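Local coordinates for SusD superfamily protein (Bacteroides vulgatus, PDB 3MYV) that probably binds saccharides at the outer membrane as a member of the SusD family, at residues Q162-D165 with F166-T170; E172-V175 with T176-E180. All blocks are in the same frame, centred on the assembly; numbering follows the deposited sequence.

Contact 1 (Q162-D165 with F166-T170); sequences QAYD and FIIET
The carbonyl oxygen of Ala163 receives the backbone NH of Ile167 across 2.8 Å (O to N), and the bond is close to straight, with 168° at the hydrogen. The isoleucine also lays its own side chain against its acceptor: CG1 stands anti to the carbonyl carbon (chi1 -71°), a choice that carries it back down the helix and brings CD1 to 3.2 Å from Ala163 O and to 4.2 Å from Ala163 CB. The next residue, Ile168, repeats the pairing with Tyr164. Its N donates to Tyr164 O at 2.9 Å, and Ile168 CD1 meets the Tyr164 ring at its edge, near the ring plane, 4.2 Å from Tyr164 CD1. These i to i+4 pairs lie along helix 160-177, which packs between helices 103-128 and 189-202 in a family assigned to the TPR clan of helical folds; Ile199 of the latter helix touches both isoleucines. With an alanine at Ile167, the branch between Ala163 and Ile199 would be missing, and the packing there would probably be left with a gap. Beyond them Thr170 turns its hydroxyl back to Phe166 O, 2.7 Å from OG1, while its own N reaches the same oxygen from the opposite face of the carbonyl plane. That bent-back OG1 also stands 3.1 Å above the plane of the Phe166 ring, offset toward the rim.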
loop_
_atom_site.group_PDB
_atom_site.type_symbol
_atom_site.label_atom_id
_atom_site.label_comp_id
_atom_site.label_asym_id
_atom_site.label_seq_id
_atom_site.Cartn_x
_atom_site.Cartn_y
_atom_site.Cartn_z
ATOM N N GLN A 162 5.206 -9.512 -17.267
ATOM C CA GLN A 162 6.550 -8.931 -17.472
ATOM C C GLN A 162 6.981 -7.996 -16.344
ATOM O O GLN A 162 8.154 -8.012 -15.927
ATOM C CB GLN A 162 6.623 -8.186 -18.801
ATOM C CG GLN A 162 6.684 -9.142 -20.001
ATOM C CD GLN A 162 6.509 -8.454 -21.349
ATOM O OE1 GLN A 162 5.745 -7.491 -21.503
ATOM N NE2 GLN A 162 7.231 -8.951 -22.333
ATOM N N ALA A 163 6.038 -7.208 -15.829
ATOM C CA ALA A 163 6.342 -6.291 -14.712
ATOM C C ALA A 163 6.679 -7.052 -13.426
ATOM O O ALA A 163 7.679 -6.760 -12.756
ATOM C CB ALA A 163 5.217 -5.355 -14.501
ATOM N N TYR A 164 5.861 -8.043 -13.091
ATOM C CA TYR A 164 6.166 -8.906 -11.932
ATOM C C TYR A 164 7.515 -9.612 -12.024
ATOM O O TYR A 164 8.271 -9.668 -11.028
ATOM C CB TYR A 164 5.037 -9.931 -11.686
ATOM C CG TYR A 164 3.903 -9.404 -10.812
ATOM C CD1 TYR A 164 3.951 -9.509 -9.415
ATOM C CD2 TYR A 164 2.773 -8.811 -11.385
ATOM C CE1 TYR A 164 2.924 -9.020 -8.625
ATOM C CE2 TYR A 164 1.733 -8.341 -10.602
ATOM C CZ TYR A 164 1.815 -8.452 -9.225
ATOM O OH TYR A 164 0.757 -8.007 -8.470
ATOM N N ASP A 165 7.835 -10.165 -13.195
ATOM C CA ASP A 165 9.131 -10.817 -13.383
ATOM C C ASP A 165 10.273 -9.866 -12.991
ATOM O O ASP A 165 11.170 -10.225 -12.214
ATOM C CB ASP A 165 9.310 -11.304 -14.825
ATOM C CG ASP A 165 8.404 -12.486 -15.177
ATOM O OD1 ASP A 165 7.689 -13.021 -14.305
ATOM O OD2 ASP A 165 8.410 -12.883 -16.352
ATOM N N PHE A 166 10.196 -8.635 -13.481
ATOM C CA PHE A 166 11.184 -7.618 -13.180
ATOM C C PHE A 166 11.181 -7.169 -11.712
ATOM O O PHE A 166 12.243 -7.042 -11.090
ATOM C CB PHE A 166 10.966 -6.376 -14.066
ATOM C CG PHE A 166 11.740 -5.174 -13.609
ATOM C CD1 PHE A 166 13.111 -5.113 -13.804
ATOM C CD2 PHE A 166 11.103 -4.114 -13.006
ATOM C CE1 PHE A 166 13.847 -4.030 -13.361
ATOM C CE2 PHE A 166 11.830 -2.998 -12.583
ATOM C CZ PHE A 166 13.195 -2.959 -12.765
ATOM N N ILE A 167 10.000 -6.882 -11.187
ATOM C CA ILE A 167 9.842 -6.441 -9.807
ATOM C C ILE A 167 10.429 -7.462 -8.821
ATOM O O ILE A 167 11.171 -7.106 -7.894
ATOM C CB ILE A 167 8.333 -6.166 -9.494
ATOM C CG1 ILE A 167 7.860 -4.903 -10.213
ATOM C CG2 ILE A 167 8.096 -6.029 -8.003
ATOM C CD1 ILE A 167 6.310 -4.895 -10.514
ATOM N N ILE A 168 10.115 -8.735 -9.021
ATOM C CA ILE A 168 10.563 -9.767 -8.076
ATOM C C ILE A 168 12.091 -9.961 -8.120
ATOM O O ILE A 168 12.762 -9.988 -7.074
ATOM C CB ILE A 168 9.791 -11.086 -8.286
ATOM C CG1 ILE A 168 8.329 -10.905 -7.794
ATOM C CG2 ILE A 168 10.497 -12.241 -7.538
ATOM C CD1 ILE A 168 7.315 -11.895 -8.400
ATOM N N GLU A 169 12.646 -10.038 -9.324
ATOM C CA GLU A 169 14.096 -10.189 -9.522
ATOM C C GLU A 169 14.843 -9.008 -8.925
ATOM O O GLU A 169 15.896 -9.170 -8.310
ATOM C CB GLU A 169 14.449 -10.282 -11.003
ATOM C CG GLU A 169 14.468 -11.669 -11.569
ATOM C CD GLU A 169 14.862 -11.703 -13.057
ATOM O OE1 GLU A 169 15.685 -10.855 -13.504
ATOM O OE2 GLU A 169 14.325 -12.582 -13.771
ATOM N N THR A 170 14.305 -7.822 -9.154
ATOM C CA THR A 170 14.880 -6.599 -8.619
ATOM C C THR A 170 14.907 -6.597 -7.092
ATOM O O THR A 170 15.932 -6.301 -6.470
ATOM C CB THR A 170 14.100 -5.394 -9.134
ATOM O OG1 THR A 170 14.238 -5.349 -10.546
ATOM C CG2 THR A 170 14.635 -4.112 -8.530
#

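Contact 2 (E172-V175 with T176-E180); sequences EEAV and TLMSE
Polar contacts gather first on Glu173 O, which draws three donors from the next turn. The firm one is the hydroxyl of Thr176, whose OG1 lies 2.7 Å from Glu173 O, in the carbonyl plane and on a lone pair. It gets there because OG1 takes the position between backbone N and carbonyl carbon (chi1 68°), which folds the hydroxyl back toward the preceding turn and lays the methyl CG2 against Glu172 O. The backbone N atoms of Thr176 and Leu177 add two weak bonds to Glu173 O. Leu177 N is held better by Ala174 O at 2.9 Å, coming from well above the carbonyl plane, 61° out of it. This i to i+3 bond marks the tightening of the final turn of helix 160-177. Met178, the first residue to leave helical geometry, gives its N only weakly to Ala174 O and Val175 O. A water lies 2.6 Å from Met178 O and 3.1 Å from Val175 O, within hydrogen-bonding reach of both, where it probably helps satisfy them.

Apolar contact is carried by the selenomethionine. From Met178 CB the side chain runs back over the final turn: CG passes 3.1 Å from Ala174 O, SE rests 4.2 Å from Ala174 CB, and the bend at chi3 (82°) turns CE aside. Around this pair, Ala174 meets Met114 while Met178 touches Ala115 and Ala192, so the helix end is wedged between helices 103-128 and 189-202.

At this C-terminal end the i+4 bonds to Glu173 O and Ala174 O have become weak. The Thr176 hydroxyl and the i to i+3 bond from Leu177 N supplement them, the water probably assisting farther on, so Glu173 O and Ala174 O stay engaged as the chain turns away.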
loop_
_atom_site.group_PDB
_atom_site.type_symbol
_atom_site.label_atom_id
_atom_site.label_comp_id
_atom_site.label_asym_id
_atom_site.label_seq_id
_atom_site.Cartn_x
_atom_site.Cartn_y
_atom_site.Cartn_z
ATOM N N GLU A 172 14.504 -9.266 -5.026
ATOM C CA GLU A 172 15.327 -10.364 -4.518
ATOM C C GLU A 172 16.805 -9.928 -4.473
ATOM O O GLU A 172 17.489 -10.138 -3.470
ATOM C CB GLU A 172 15.141 -11.651 -5.356
ATOM C CG GLU A 172 13.754 -12.256 -5.206
ATOM C CD GLU A 172 13.485 -13.398 -6.189
ATOM O OE1 GLU A 172 14.157 -13.470 -7.236
ATOM O OE2 GLU A 172 12.584 -14.217 -5.919
ATOM N N GLU A 173 17.276 -9.261 -5.525
ATOM C CA GLU A 173 18.639 -8.745 -5.521
ATOM C C GLU A 173 18.839 -7.608 -4.499
ATOM O O GLU A 173 19.845 -7.599 -3.769
ATOM C CB GLU A 173 19.083 -8.338 -6.923
ATOM C CG GLU A 173 20.513 -7.886 -6.951
ATOM C CD GLU A 173 21.013 -7.463 -8.313
ATOM O OE1 GLU A 173 20.289 -7.649 -9.325
ATOM O OE2 GLU A 173 22.146 -6.936 -8.346
ATOM N N ALA A 174 17.897 -6.674 -4.439
ATOM C CA ALA A 174 17.952 -5.548 -3.492
ATOM C C ALA A 174 18.180 -6.025 -2.056
ATOM O O ALA A 174 19.039 -5.494 -1.324
ATOM C CB ALA A 174 16.667 -4.703 -3.571
ATOM N N VAL A 175 17.399 -7.025 -1.658
ATOM C CA VAL A 175 17.477 -7.589 -0.318
ATOM C C VAL A 175 18.905 -8.039 -0.028
ATOM O O VAL A 175 19.406 -7.821 1.072
ATOM C CB VAL A 175 16.461 -8.749 -0.119
ATOM C CG1 VAL A 175 16.809 -9.570 1.181
ATOM C CG2 VAL A 175 15.014 -8.200 -0.040
ATOM N N THR A 176 19.583 -8.651 -1.008
ATOM C CA THR A 176 20.921 -9.163 -0.735
ATOM C C THR A 176 21.910 -8.018 -0.515
ATOM O O THR A 176 22.918 -8.220 0.134
ATOM C CB THR A 176 21.464 -10.104 -1.856
ATOM O OG1 THR A 176 21.710 -9.353 -3.048
ATOM C CG2 THR A 176 20.473 -11.271 -2.139
ATOM N N LEU A 177 21.636 -6.840 -1.075
ATOM C CA LEU A 177 22.535 -5.679 -0.950
ATOM C C LEU A 177 22.302 -4.772 0.262
ATOM O O LEU A 177 23.184 -4.005 0.625
ATOM C CB LEU A 177 22.418 -4.795 -2.193
ATOM C CG LEU A 177 22.790 -5.469 -3.514
ATOM C CD1 LEU A 177 22.618 -4.484 -4.656
ATOM C CD2 LEU A 177 24.207 -6.019 -3.423
HETATM N N MSE A 178 21.109 -4.824 0.846
HETATM C CA MSE A 178 20.656 -3.816 1.813
HETATM C C MSE A 178 21.080 -4.050 3.269
HETATM O O MSE A 178 21.350 -5.173 3.690
HETATM C CB MSE A 178 19.125 -3.685 1.721
HETATM C CG MSE A 178 18.678 -2.937 0.468
HETATM SE SE MSE A 178 16.790 -3.007 0.234
HETATM C CE MSE A 178 16.408 -1.555 1.470
ATOM N N SER A 179 21.112 -2.962 4.022
ATOM C CA SER A 179 21.444 -2.986 5.426
ATOM C C SER A 179 20.218 -3.256 6.279
ATOM O O SER A 179 19.123 -2.817 5.950
ATOM C CB SER A 179 22.052 -1.647 5.855
ATOM O OG SER A 179 22.151 -1.597 7.261
ATOM N N GLU A 180 20.414 -3.965 7.384
ATOM C CA GLU A 180 19.347 -4.185 8.364
ATOM C C GLU A 180 19.141 -3.014 9.295
ATOM O O GLU A 180 18.110 -2.956 9.970
ATOM C CB GLU A 180 19.619 -5.443 9.187
ATOM C CG GLU A 180 19.525 -6.686 8.332
ATOM C CD GLU A 180 19.540 -7.956 9.119
ATOM O OE1 GLU A 180 20.222 -7.973 10.183
ATOM O OE2 GLU A 180 18.870 -8.921 8.648
HETATM O O HOH W 1 21.972 -7.596 2.879
#

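In the fold
Contact 1 and contact 2 are successive parts of one helix, 160-177, with their centres about 15 Å apart and contact 1 coming first along the chain. The earlier one belongs to the regular body of the helix, the later one to its last turn and the exit into the following loop. Both lie on the same side of the chain's centre, within the part of the chain that belongs to the starch-binding, outer-membrane-associating family, and both press on helices 103-128 and 189-202. Met114 touches residues of both contacts. Together they illustrate how one helix keeps the same two neighbours along its length, while its local bonding changes from a regular pattern to a termination, after which the chain leads on toward helix 189-202.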